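Local atomic coordinates of putative hydroxymethylglutaryl-CoA synthase (Streptococcus mutans, PDB entry 3SQZ), a protein that binds coenzyme A and probably makes hydroxymethylglutaryl-CoA as an acyltransferase with the thiolase fold. Residues Asp40-Thr45 with Pro200-Leu205; Asp106-Ala111 with Ala136-Met141; Val167-Ser172 with Ile192-Lys197. All blocks are in the same frame, centred on the assembly; numbering follows the deposited sequence. Where two conformers were deposited one is given.

Contact 1 (Asp40-Thr45 with Pro200-Leu205)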
ATOM      1  N   ASP A  40      -3.464  15.168  -3.707  1.00 10.26           N
ATOM      2  CA  ASP A  40      -4.755  15.821  -3.846  1.00 10.76           C
ATOM      3  C   ASP A  40      -5.904  14.889  -3.484  1.00  9.94           C
ATOM      4  O   ASP A  40      -6.885  15.321  -2.878  1.00 11.22           O
ATOM      5  CB  ASP A  40      -4.918  16.300  -5.286  1.00 11.44           C
ATOM      6  CG  ASP A  40      -6.179  17.094  -5.502  1.00 12.04           C
ATOM      7  OD1 ASP A  40      -6.385  18.108  -4.796  1.00 12.00           O
ATOM      8  OD2 ASP A  40      -6.964  16.710  -6.389  1.00 12.99           O
ATOM      9  N   LYS A  41      -5.790  13.629  -3.899  1.00 10.27           N
ATOM     10  CA  LYS A  41      -6.810  12.620  -3.643  1.00 10.55           C
ATOM     11  C   LYS A  41      -6.137  11.280  -3.409  1.00 10.16           C
ATOM     12  O   LYS A  41      -5.072  11.012  -3.979  1.00 10.39           O
ATOM     13  CB  LYS A  41      -7.815  12.531  -4.800  1.00 12.99           C
ATOM     14  CG  LYS A  41      -8.715  13.773  -4.894  1.00 15.07           C
ATOM     15  CD  LYS A  41      -9.787  13.674  -5.970  1.00 15.45           C
ATOM     16  CE  LYS A  41      -9.182  13.775  -7.365  1.00 15.52           C
ATOM     17  NZ  LYS A  41     -10.224  14.022  -8.421  1.00 14.58           N
ATOM     18  N   ILE A  42      -6.759  10.455  -2.566  1.00  9.98           N
ATOM     19  CA  ILE A  42      -6.318   9.093  -2.292  1.00  9.82           C
ATOM     20  C   ILE A  42      -7.483   8.138  -2.516  1.00  9.95           C
ATOM     21  O   ILE A  42      -8.560   8.332  -1.947  1.00 11.22           O
ATOM     22  CB  ILE A  42      -5.815   8.919  -0.837  1.00 10.21           C
ATOM     23  CG1 ILE A  42      -4.713   9.924  -0.500  1.00 11.19           C
ATOM     24  CG2 ILE A  42      -5.338   7.500  -0.612  1.00 11.14           C
ATOM     25  CD1 ILE A  42      -4.348   9.977   0.976  1.00 12.89           C
ATOM     26  N   GLY A  43      -7.266   7.131  -3.359  1.00  9.31           N
ATOM     27  CA  GLY A  43      -8.243   6.084  -3.579  1.00  9.79           C
ATOM     28  C   GLY A  43      -7.715   4.772  -3.040  1.00  9.21           C
ATOM     29  O   GLY A  43      -6.497   4.566  -2.962  1.00  9.35           O
ATOM     30  N   PHE A  44      -8.626   3.884  -2.657  1.00  9.43           N
ATOM     31  CA  PHE A  44      -8.236   2.564  -2.198  1.00 10.10           C
ATOM     32  C   PHE A  44      -9.219   1.522  -2.677  1.00  9.74           C
ATOM     33  O   PHE A  44     -10.429   1.716  -2.584  1.00 10.60           O
ATOM     34  CB  PHE A  44      -8.157   2.490  -0.668  1.00 10.25           C
ATOM     35  CG  PHE A  44      -7.791   1.122  -0.165  1.00 10.31           C
ATOM     36  CD1 PHE A  44      -6.523   0.610  -0.405  1.00 10.60           C
ATOM     37  CD2 PHE A  44      -8.712   0.332   0.508  1.00 10.87           C
ATOM     38  CE1 PHE A  44      -6.176  -0.656   0.027  1.00 11.35           C
ATOM     39  CE2 PHE A  44      -8.367  -0.934   0.944  1.00 11.51           C
ATOM     40  CZ  PHE A  44      -7.100  -1.431   0.703  1.00 11.29           C
ATOM     41  N   THR A  45      -8.703   0.410  -3.175  1.00  9.61           N
ATOM     42  CA  THR A  45      -9.502  -0.757  -3.558  0.63 10.58           C
ATOM     43  C   THR A  45      -8.857  -2.002  -2.950  1.00 10.97           C
ATOM     44  O   THR A  45      -7.638  -2.140  -3.016  1.00 12.46           O
ATOM     45  CB  THR A  45      -9.581  -0.917  -5.117  0.63 11.97           C
ATOM     46  OG1 THR A  45     -10.282   0.198  -5.686  0.63 12.21           O
ATOM     47  CG2 THR A  45     -10.288  -2.213  -5.531  0.63 13.11           C
ATOM     48  N   PRO A 200      -2.593  20.849  -3.738  1.00 12.30           N
ATOM     49  CA  PRO A 200      -3.300  19.621  -3.370  1.00 11.92           C
ATOM     50  C   PRO A 200      -4.301  19.852  -2.245  1.00 11.79           C
ATOM     51  O   PRO A 200      -4.104  20.710  -1.378  1.00 12.44           O
ATOM     52  CB  PRO A 200      -2.174  18.726  -2.864  1.00 12.51           C
ATOM     53  CG  PRO A 200      -1.184  19.683  -2.313  1.00 12.67           C
ATOM     54  CD  PRO A 200      -1.197  20.839  -3.263  1.00 12.92           C
ATOM     55  N   ARG A 201      -5.349  19.039  -2.231  1.00 10.82           N
ATOM     56  CA  ARG A 201      -6.404  19.185  -1.237  1.00 11.01           C
ATOM     57  C   ARG A 201      -6.214  18.354   0.029  1.00 10.23           C
ATOM     58  O   ARG A 201      -6.959  18.550   0.984  1.00 11.52           O
ATOM     59  CB  ARG A 201      -7.770  18.932  -1.876  1.00 11.73           C
ATOM     60  CG  ARG A 201      -8.206  20.094  -2.747  1.00 12.65           C
ATOM     61  CD  ARG A 201      -9.447  19.808  -3.549  1.00 13.54           C
ATOM     62  NE  ARG A 201      -9.187  18.804  -4.572  1.00 14.07           N
ATOM     63  CZ  ARG A 201     -10.096  18.364  -5.431  1.00 15.13           C
ATOM     64  NH1 ARG A 201     -11.339  18.831  -5.388  1.00 16.23           N
ATOM     65  NH2 ARG A 201      -9.758  17.452  -6.330  1.00 16.01           N
ATOM     66  N   ILE A 202      -5.230  17.457   0.055  1.00 10.18           N
ATOM     67  CA  ILE A 202      -5.002  16.644   1.248  1.00  9.90           C
ATOM     68  C   ILE A 202      -3.670  16.929   1.937  1.00  9.85           C
ATOM     69  O   ILE A 202      -3.656  17.387   3.081  1.00 10.51           O
ATOM     70  CB  ILE A 202      -5.143  15.126   0.985  1.00 10.30           C
ATOM     71  CG1 ILE A 202      -6.544  14.803   0.458  1.00 10.26           C
ATOM     72  CG2 ILE A 202      -4.839  14.334   2.258  1.00 10.99           C
ATOM     73  CD1 ILE A 202      -6.724  13.348   0.065  1.00 11.44           C
ATOM     74  N   LEU A 203      -2.554  16.673   1.248  1.00 10.13           N
ATOM     75  CA  LEU A 203      -1.255  16.702   1.904  1.00 10.51           C
ATOM     76  C   LEU A 203      -0.214  17.373   1.022  1.00 10.42           C
ATOM     77  O   LEU A 203       0.102  16.882  -0.065  1.00 11.51           O
ATOM     78  CB  LEU A 203      -0.787  15.282   2.253  1.00 11.15           C
ATOM     79  CG  LEU A 203       0.387  15.168   3.232  1.00 11.70           C
ATOM     80  CD1 LEU A 203      -0.062  15.476   4.657  1.00 12.01           C
ATOM     81  CD2 LEU A 203       1.046  13.789   3.154  1.00 13.00           C
ATOM     82  N   ILE A 204       0.341  18.477   1.504  1.00 10.75           N
ATOM     83  CA  ILE A 204       1.477  19.104   0.845  1.00 11.93           C
ATOM     84  C   ILE A 204       2.726  18.295   1.156  1.00 11.88           C
ATOM     85  O   ILE A 204       3.005  18.001   2.321  1.00 13.05           O
ATOM     86  CB  ILE A 204       1.674  20.535   1.364  1.00 13.42           C
ATOM     87  CG1 ILE A 204       0.448  21.387   1.031  1.00 14.90           C
ATOM     88  CG2 ILE A 204       2.928  21.159   0.771  1.00 14.36           C
ATOM     89  CD1 ILE A 204       0.288  22.602   1.917  1.00 17.24           C
ATOM     90  N   LEU A 205       3.475  17.928   0.119  1.00 12.14           N
ATOM     91  CA  LEU A 205       4.702  17.160   0.303  1.00 13.05           C
ATOM     92  C   LEU A 205       5.895  18.096   0.386  1.00 14.43           C
ATOM     93  O   LEU A 205       5.986  19.075  -0.355  1.00 16.45           O
ATOM     94  CB  LEU A 205       4.896  16.181  -0.852  1.00 13.40           C
ATOM     95  CG  LEU A 205       3.864  15.059  -0.944  1.00 13.99           C
ATOM     96  CD1 LEU A 205       4.036  14.276  -2.236  1.00 14.91           C
ATOM     97  CD2 LEU A 205       3.972  14.145   0.261  1.00 15.21           C
TER
HETATM   98  O   HOH W   1     -11.626  16.547  -8.289  1.00 21.05           O
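The Asp40 carboxylate swings away from its own backbone N (chi1 -175°), and the Arg201 chain bends at chi3 (-68°). That lets NE and NH2 of Arg201 grip the carboxylate side-on in a salt bridge. Arg201 NE bonds to Asp40 OD1 at 2.9 Å and Arg201 NH2 bonds to Asp40 OD2 at 2.9 Å. Carboxylate and guanidinium are nearly coplanar, 16° apart. Asp40 OD1 also accepts the backbone N of Arg201 at 2.9 Å on its anti lone pair. Three N-H groups therefore grip one carboxylate and fix its rotation. Lys41 runs alongside Arg201 in the same direction. Its NZ is 4.0 Å from Arg201 NH2, and one water accepts from both. Asp101 forms a salt bridge with Lys41 NZ and probably eases the closeness of the like charges. Lys41 NZ also bonds to Ile96 O. Next to the polar group, Ile202 CD1 reaches Ile42 CG1 at 4.0 Å, with the two chains crossing at about a right angle. Ile202 CG1 packs 3.4 Å from Asp40 O, a buried carbonyl with no hydrogen-bond partner in the model. Ile202 and Leu203 both face Ile39, which makes a classic beta bulge where strand 203-213 joins strand 37-45 in the mixed sheet.

Contact 2 (Asp106-Ala111 with Ala136-Met141)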
ATOM      1  N   ASP A 106      -0.133  13.242 -16.995  1.00 10.90           N
ATOM      2  CA  ASP A 106       0.825  12.899 -18.047  1.00 10.81           C
ATOM      3  C   ASP A 106       1.920  11.952 -17.564  1.00 10.02           C
ATOM      4  O   ASP A 106       2.916  11.744 -18.261  1.00 10.19           O
ATOM      5  CB  ASP A 106       1.401  14.138 -18.753  1.00 12.06           C
ATOM      6  CG  ASP A 106       2.314  14.945 -17.874  1.00 13.06           C
ATOM      7  OD1 ASP A 106       2.352  14.702 -16.654  1.00 13.10           O
ATOM      8  OD2 ASP A 106       3.006  15.833 -18.418  1.00 15.07           O
ATOM      9  N   MET A 107       1.701  11.333 -16.407  1.00  9.89           N
ATOM     10  CA  MET A 107       2.595  10.292 -15.931  1.00  9.89           C
ATOM     11  C   MET A 107       1.794   9.350 -15.044  1.00  9.23           C
ATOM     12  O   MET A 107       1.047   9.799 -14.159  1.00  9.73           O
ATOM     13  CB  MET A 107       3.806  10.875 -15.191  1.00 10.85           C
ATOM     14  CG  MET A 107       4.735   9.814 -14.647  1.00 10.82           C
ATOM     15  SD  MET A 107       6.452  10.322 -14.361  1.00 11.08           S
ATOM     16  CE  MET A 107       6.235  11.536 -13.065  1.00 11.08           C
ATOM     17  N   VAL A 108       1.934   8.051 -15.294  1.00  9.22           N
ATOM     18  CA  VAL A 108       1.273   7.009 -14.518  1.00  9.50           C
ATOM     19  C   VAL A 108       2.367   6.062 -14.048  1.00  9.21           C
ATOM     20  O   VAL A 108       3.093   5.488 -14.873  1.00  9.80           O
ATOM     21  CB  VAL A 108       0.264   6.234 -15.387  1.00 10.17           C
ATOM     22  CG1 VAL A 108      -0.404   5.127 -14.569  1.00 10.79           C
ATOM     23  CG2 VAL A 108      -0.789   7.172 -15.989  1.00 11.36           C
ATOM     24  N   ILE A 109       2.517   5.922 -12.735  1.00  9.10           N
ATOM     25  CA  ILE A 109       3.561   5.081 -12.167  1.00  8.64           C
ATOM     26  C   ILE A 109       2.913   3.988 -11.331  1.00  8.62           C
ATOM     27  O   ILE A 109       2.139   4.283 -10.407  1.00  9.87           O
ATOM     28  CB  ILE A 109       4.534   5.862 -11.258  1.00  9.56           C
ATOM     29  CG1 ILE A 109       5.060   7.117 -11.968  1.00 10.45           C
ATOM     30  CG2 ILE A 109       5.670   4.955 -10.810  1.00 10.10           C
ATOM     31  CD1 ILE A 109       5.949   7.992 -11.088  1.00 11.12           C
ATOM     32  N   LEU A 110       3.235   2.734 -11.632  1.00  8.40           N
ATOM     33  CA  LEU A 110       2.796   1.602 -10.828  1.00  8.59           C
ATOM     34  C   LEU A 110       3.953   1.104  -9.980  1.00  8.47           C
ATOM     35  O   LEU A 110       4.951   0.619 -10.522  1.00  9.89           O
ATOM     36  CB  LEU A 110       2.299   0.475 -11.732  1.00  9.68           C
ATOM     37  CG  LEU A 110       1.982  -0.842 -11.010  1.00 10.07           C
ATOM     38  CD1 LEU A 110       0.879  -0.690  -9.968  1.00 10.22           C
ATOM     39  CD2 LEU A 110       1.633  -1.926 -12.024  1.00 10.85           C
ATOM     40  N   ALA A 111       3.823   1.249  -8.667  1.00  8.45           N
ATOM     41  CA  ALA A 111       4.744   0.651  -7.708  1.00  8.44           C
ATOM     42  C   ALA A 111       4.184  -0.708  -7.307  1.00  8.51           C
ATOM     43  O   ALA A 111       3.023  -0.803  -6.900  1.00  9.35           O
ATOM     44  CB  ALA A 111       4.878   1.553  -6.491  1.00  9.13           C
ATOM     45  N   ALA A 136       1.277  10.620 -22.236  1.00 10.54           N
ATOM     46  CA  ALA A 136       1.727  10.372 -20.870  1.00 10.86           C
ATOM     47  C   ALA A 136       2.838   9.343 -20.912  1.00 10.20           C
ATOM     48  O   ALA A 136       2.863   8.497 -21.810  1.00 10.44           O
ATOM     49  CB  ALA A 136       0.581   9.819 -20.028  1.00 11.32           C
ATOM     50  N   ARG A 137       3.738   9.393 -19.936  1.00  9.82           N
ATOM     51  CA  ARG A 137       4.649   8.271 -19.741  1.00 10.50           C
ATOM     52  C   ARG A 137       4.088   7.341 -18.673  1.00  9.84           C
ATOM     53  O   ARG A 137       3.509   7.789 -17.679  1.00 11.29           O
ATOM     54  CB  ARG A 137       6.081   8.712 -19.411  1.00 12.90           C
ATOM     55  CG  ARG A 137       6.284   9.331 -18.049  1.00 12.49           C
ATOM     56  CD  ARG A 137       7.788   9.542 -17.733  1.00 12.34           C
ATOM     57  NE  ARG A 137       8.419  10.612 -18.512  1.00 12.34           N
ATOM     58  CZ  ARG A 137       8.413  11.896 -18.173  1.00 13.47           C
ATOM     59  NH1 ARG A 137       7.781  12.307 -17.076  1.00 14.02           N
ATOM     60  NH2 ARG A 137       9.030  12.781 -18.945  1.00 14.42           N
ATOM     61  N   SER A 138       4.264   6.045 -18.886  1.00  9.45           N
ATOM     62  CA  SER A 138       3.736   5.031 -17.981  1.00  9.61           C
ATOM     63  C   SER A 138       4.834   4.009 -17.739  1.00  9.64           C
ATOM     64  O   SER A 138       5.486   3.550 -18.691  1.00 10.93           O
ATOM     65  CB  SER A 138       2.545   4.335 -18.630  1.00 10.87           C
ATOM     66  OG  SER A 138       1.511   5.247 -18.948  1.00 11.11           O
ATOM     67  N   PHE A 139       5.069   3.660 -16.477  1.00  9.05           N
ATOM     68  CA  PHE A 139       6.082   2.664 -16.159  1.00  9.13           C
ATOM     69  C   PHE A 139       5.869   2.140 -14.741  1.00  8.60           C
ATOM     70  O   PHE A 139       5.043   2.657 -13.979  1.00  8.82           O
ATOM     71  CB  PHE A 139       7.507   3.235 -16.353  1.00  9.84           C
ATOM     72  CG  PHE A 139       7.809   4.384 -15.455  1.00  9.42           C
ATOM     73  CD1 PHE A 139       8.421   4.167 -14.228  1.00 11.25           C
ATOM     74  CD2 PHE A 139       7.462   5.678 -15.815  1.00 10.32           C
ATOM     75  CE1 PHE A 139       8.666   5.214 -13.370  1.00 13.48           C
ATOM     76  CE2 PHE A 139       7.701   6.737 -14.955  1.00 11.55           C
ATOM     77  CZ  PHE A 139       8.308   6.502 -13.734  1.00 12.95           C
ATOM     78  N   GLU A 140       6.648   1.128 -14.394  1.00  9.28           N
ATOM     79  CA  GLU A 140       6.600   0.475 -13.105  1.00  9.36           C
ATOM     80  C   GLU A 140       7.868   0.796 -12.322  1.00  8.63           C
ATOM     81  O   GLU A 140       8.945   0.953 -12.913  1.00  9.64           O
ATOM     82  CB  GLU A 140       6.553  -1.018 -13.380  1.00 11.89           C
ATOM     83  CG  GLU A 140       5.803  -1.898 -12.446  1.00 16.03           C
ATOM     84  CD  GLU A 140       5.693  -3.318 -12.978  1.00 12.80           C
ATOM     85  OE1 GLU A 140       4.795  -3.631 -13.788  1.00 14.40           O
ATOM     86  OE2 GLU A 140       6.503  -4.137 -12.547  1.00 11.40           O
ATOM     87  N   MET A 141       7.739   0.880 -10.999  1.00  8.96           N
ATOM     88  CA  MET A 141       8.891   0.903 -10.107  1.00  8.94           C
ATOM     89  C   MET A 141       8.879  -0.324  -9.215  1.00  8.82           C
ATOM     90  O   MET A 141       7.815  -0.789  -8.795  1.00 10.04           O
ATOM     91  CB  MET A 141       8.888   2.149  -9.233  1.00  9.56           C
ATOM     92  CG  MET A 141       9.151   3.435  -9.966  1.00 10.66           C
ATOM     93  SD  MET A 141       9.181   4.748  -8.730  1.00 12.50           S
ATOM     94  CE  MET A 141       9.682   6.149  -9.710  1.00 14.33           C
TER
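Met107 lays its sulfur between two side chains of strand 137-141, the Arg137 guanidinium and the Phe139 ring. Arg137 NH1 gives Met107 SD a weak hydrogen bond of 3.6 Å, with the sulfur in the guanidinium plane. The same sulfur sits at the edge of the Phe139 ring, 3.8 Å from Phe139 CE2. This is a Met-aromatic contact at the ring edge, with the sulfur 80° off the ring normal. Phe139 CG stands between its own backbone N and carbonyl carbon (chi1 62°), which leans the ring toward Ile109. It lies alongside Ile109, and Phe139 CZ meets Ile109 CG1 at 3.7 Å. Further along, Met141 CG packs on Ile109 CG2 at 3.9 Å. Helix 147-161 covers this side, with Tyr154 on Met107 and Arg137, and Ala151 on Ile109.

The other face carries Val108, Ser138, Leu110 and Glu140. Leu110 CD2 lies 4.0 Å from Glu140 OE1, and that oxygen accepts a hydrogen bond from Gly122 N. Helix 122-129 packs here through Ala123 and His127.

The strands are parallel, 22° apart. Five backbone bonds join them, from Arg137 N to Asp106 O at one end to Met141 N to Leu110 O, 2.8 Å, at the other. With helix 122-129 as the connection they form a beta-alpha-beta unit.

The backbone bonds set the register, and the Met107 face adds apolar contact with one weak N-H to sulfur bond. Arg137 is exposed and its bond to sulfur is weak, so this bond probably adds little beside the five backbone bonds.

Contact 3 (Val167-Ser172 with Ile192-Lys197)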
ATOM      1  N   VAL A 167      -0.082  13.751 -11.803  1.00 10.22           N
ATOM      2  CA  VAL A 167       0.550  12.440 -11.871  1.00  9.88           C
ATOM      3  C   VAL A 167      -0.272  11.452 -11.063  1.00  9.29           C
ATOM      4  O   VAL A 167      -0.752  11.777  -9.975  1.00 10.44           O
ATOM      5  CB  VAL A 167       2.003  12.478 -11.329  1.00 10.18           C
ATOM      6  CG1 VAL A 167       2.623  11.088 -11.336  1.00 10.46           C
ATOM      7  CG2 VAL A 167       2.841  13.453 -12.140  1.00 11.17           C
ATOM      8  N   LEU A 168      -0.434  10.251 -11.602  1.00  9.16           N
ATOM      9  CA  LEU A 168      -1.136   9.186 -10.910  1.00  9.42           C
ATOM     10  C   LEU A 168      -0.123   8.159 -10.428  1.00  8.81           C
ATOM     11  O   LEU A 168       0.606   7.568 -11.238  1.00  9.47           O
ATOM     12  CB  LEU A 168      -2.124   8.532 -11.862  1.00  9.58           C
ATOM     13  CG  LEU A 168      -2.917   7.353 -11.300  1.00 10.11           C
ATOM     14  CD1 LEU A 168      -3.781   7.787 -10.118  1.00 10.89           C
ATOM     15  CD2 LEU A 168      -3.743   6.717 -12.398  1.00 11.13           C
ATOM     16  N   VAL A 169      -0.067   7.963  -9.111  1.00  9.15           N
ATOM     17  CA  VAL A 169       0.776   6.957  -8.495  1.00  9.36           C
ATOM     18  C   VAL A 169      -0.105   5.835  -7.971  1.00  9.17           C
ATOM     19  O   VAL A 169      -1.065   6.088  -7.246  1.00  9.89           O
ATOM     20  CB  VAL A 169       1.602   7.558  -7.334  1.00 10.65           C
ATOM     21  CG1 VAL A 169       2.383   6.480  -6.582  1.00 11.92           C
ATOM     22  CG2 VAL A 169       2.538   8.635  -7.868  1.00 11.94           C
ATOM     23  N   LEU A 170       0.208   4.605  -8.354  1.00  9.29           N
ATOM     24  CA  LEU A 170      -0.507   3.422  -7.893  1.00  9.03           C
ATOM     25  C   LEU A 170       0.456   2.569  -7.095  1.00  9.29           C
ATOM     26  O   LEU A 170       1.585   2.344  -7.525  1.00 11.23           O
ATOM     27  CB  LEU A 170      -1.010   2.591  -9.074  1.00 11.00           C
ATOM     28  CG  LEU A 170      -1.986   3.179 -10.093  1.00 13.12           C
ATOM     29  CD1 LEU A 170      -3.101   3.985  -9.454  1.00 12.37           C
ATOM     30  CD2 LEU A 170      -1.277   3.966 -11.172  1.00 15.44           C
ATOM     31  N   ALA A 171       0.000   2.092  -5.942  1.00  9.06           N
ATOM     32  CA  ALA A 171       0.774   1.182  -5.105  1.00  8.96           C
ATOM     33  C   ALA A 171      -0.105  -0.035  -4.891  1.00  8.99           C
ATOM     34  O   ALA A 171      -1.023  -0.000  -4.060  1.00 11.08           O
ATOM     35  CB  ALA A 171       1.102   1.835  -3.786  1.00  9.54           C
ATOM     36  N   SER A 172       0.157  -1.094  -5.656  1.00  8.88           N
ATOM     37  CA  SER A 172      -0.772  -2.210  -5.783  1.00  9.21           C
ATOM     38  C   SER A 172      -0.022  -3.520  -5.624  1.00  8.51           C
ATOM     39  O   SER A 172       1.025  -3.715  -6.231  1.00  9.06           O
ATOM     40  CB  SER A 172      -1.432  -2.168  -7.153  1.00  9.18           C
ATOM     41  OG  SER A 172      -2.372  -3.214  -7.274  1.00  9.35           O
ATOM     42  N   ILE A 192      -3.511   1.348  -3.384  1.00  8.64           N
ATOM     43  CA  ILE A 192      -3.695   2.765  -3.130  1.00  8.76           C
ATOM     44  C   ILE A 192      -3.413   3.538  -4.416  1.00  8.63           C
ATOM     45  O   ILE A 192      -2.428   3.256  -5.106  1.00  9.83           O
ATOM     46  CB  ILE A 192      -2.720   3.247  -2.031  1.00  9.67           C
ATOM     47  CG1 ILE A 192      -3.174   2.727  -0.660  1.00 10.14           C
ATOM     48  CG2 ILE A 192      -2.569   4.764  -2.053  1.00 10.76           C
ATOM     49  CD1 ILE A 192      -4.312   3.496  -0.032  1.00 10.63           C
ATOM     50  N   ALA A 193      -4.285   4.481  -4.749  1.00  8.32           N
ATOM     51  CA  ALA A 193      -4.041   5.431  -5.836  1.00  8.81           C
ATOM     52  C   ALA A 193      -3.873   6.814  -5.229  1.00  8.34           C
ATOM     53  O   ALA A 193      -4.654   7.209  -4.365  1.00  9.32           O
ATOM     54  CB  ALA A 193      -5.202   5.430  -6.816  1.00  9.45           C
ATOM     55  N   MET A 194      -2.864   7.552  -5.678  1.00  9.08           N
ATOM     56  CA  MET A 194      -2.643   8.923  -5.232  1.00 10.07           C
ATOM     57  C   MET A 194      -2.537   9.830  -6.445  1.00  9.88           C
ATOM     58  O   MET A 194      -1.760   9.555  -7.361  1.00 11.18           O
ATOM     59  CB  MET A 194      -1.385   9.020  -4.364  1.00 10.58           C
ATOM     60  CG  MET A 194      -1.560   8.315  -3.033  1.00 11.12           C
ATOM     61  SD  MET A 194      -0.085   8.198  -2.007  1.00 13.14           S
ATOM     62  CE  MET A 194       0.848   6.973  -2.920  1.00 14.04           C
ATOM     63  N   LEU A 195      -3.340  10.883  -6.465  1.00 10.14           N
ATOM     64  CA  LEU A 195      -3.249  11.896  -7.498  1.00 10.45           C
ATOM     65  C   LEU A 195      -2.408  13.037  -6.967  1.00 10.22           C
ATOM     66  O   LEU A 195      -2.741  13.628  -5.928  1.00 11.15           O
ATOM     67  CB  LEU A 195      -4.640  12.388  -7.868  1.00 11.82           C
ATOM     68  CG  LEU A 195      -4.657  13.397  -9.016  1.00 13.92           C
ATOM     69  CD1 LEU A 195      -4.275  12.730 -10.342  1.00 13.23           C
ATOM     70  CD2 LEU A 195      -6.009  14.064  -9.111  1.00 16.41           C
ATOM     71  N   VAL A 196      -1.324  13.343  -7.674  1.00 10.39           N
ATOM     72  CA  VAL A 196      -0.400  14.385  -7.264  1.00 10.95           C
ATOM     73  C   VAL A 196      -0.545  15.587  -8.189  1.00 11.22           C
ATOM     74  O   VAL A 196      -0.564  15.423  -9.409  1.00 11.47           O
ATOM     75  CB  VAL A 196       1.052  13.855  -7.286  1.00 11.69           C
ATOM     76  CG1 VAL A 196       2.051  14.971  -6.963  1.00 12.39           C
ATOM     77  CG2 VAL A 196       1.192  12.680  -6.325  1.00 13.21           C
ATOM     78  N   LYS A 197      -0.692  16.776  -7.607  1.00 11.82           N
ATOM     79  CA  LYS A 197      -0.810  18.000  -8.388  1.00 12.53           C
ATOM     80  C   LYS A 197      -0.474  19.210  -7.531  1.00 12.45           C
ATOM     81  O   LYS A 197      -0.249  19.099  -6.327  1.00 12.48           O
ATOM     82  CB  LYS A 197      -2.211  18.144  -8.986  1.00 13.61           C
ATOM     83  CG  LYS A 197      -3.301  18.306  -7.944  1.00 15.29           C
ATOM     84  CD  LYS A 197      -4.685  18.379  -8.576  1.00 17.13           C
ATOM     85  CE  LYS A 197      -4.910  19.692  -9.304  1.00 18.78           C
ATOM     86  NZ  LYS A 197      -4.908  20.854  -8.370  1.00 19.30           N
TER
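This is an antiparallel strand pair in the interior of the mixed sheet, where strand 166-175 lies beside strand 188-198. All ten residues that touch are buried. Six backbone bonds hold the pair, two at each hydrogen-bonded position. In the middle, Val169 N gives to Met194 O at 2.9 Å, almost straight at 177°, and Met194 N returns to Val169 O at 2.8 Å. Val167 pairs with Val196 in the same way, and Ala171 with Ile192. The closest CA atoms, 4.6 Å apart, belong to Leu170 and Ala193, a non-hydrogen-bonded pair.

On the face of Val169 and Met194, the Met194 chain bends at chi3 (-72°). The bend folds CE back to 4.0 Å from Val169 CG1, and the two side chains lie at a slant. Val167 and Val196 sit beside each other on this face, as do Ala171 and Ile192. Helix 147-161 packs over it, with Ala151 on Val169 and Leu152 on Val196. The thiolase fold stacks five layers, alpha-beta-alpha-beta-alpha. Helix 147-161 probably belongs to the inner helix layer, and helix 85-94 to an outer one.

The face of Leu168, Leu170, Ala193 and Leu195 is less densely joined across the pair. Leu170 CD1 rests on Ala193 CB at 3.7 Å, the closest meeting of two side chains across the pair. Leu195 CD1 turns instead to the backbone and lies 3.7 Å from Val167 O. Helix 85-94 packs on this side, with Ala93 against Leu168 and Ser92 against Ala193.

In the fold
All three contacts reach one mixed sheet. Contacts 2 and 3 lie side by side, centres about 9 Å apart, joined where Ala111 N probably bonds to Leu170 O at 2.7 Å. Contact 1 meets contact 3 on strand 188-198, with centres about 8 Å apart, and Gly43 N probably bonds to Ala193 O at 2.8 Å. Contacts 1 and 2 do not touch; their nearest atoms are about 11 Å apart. Along the chain, contacts 2 and 3 are both nested in the loop closed by contact 1. The predicted catalytic Glu113 has its side chain about 8 Å from that of Glu140 in contact 2, and about 10 Å from that of Ala171 in contact 3.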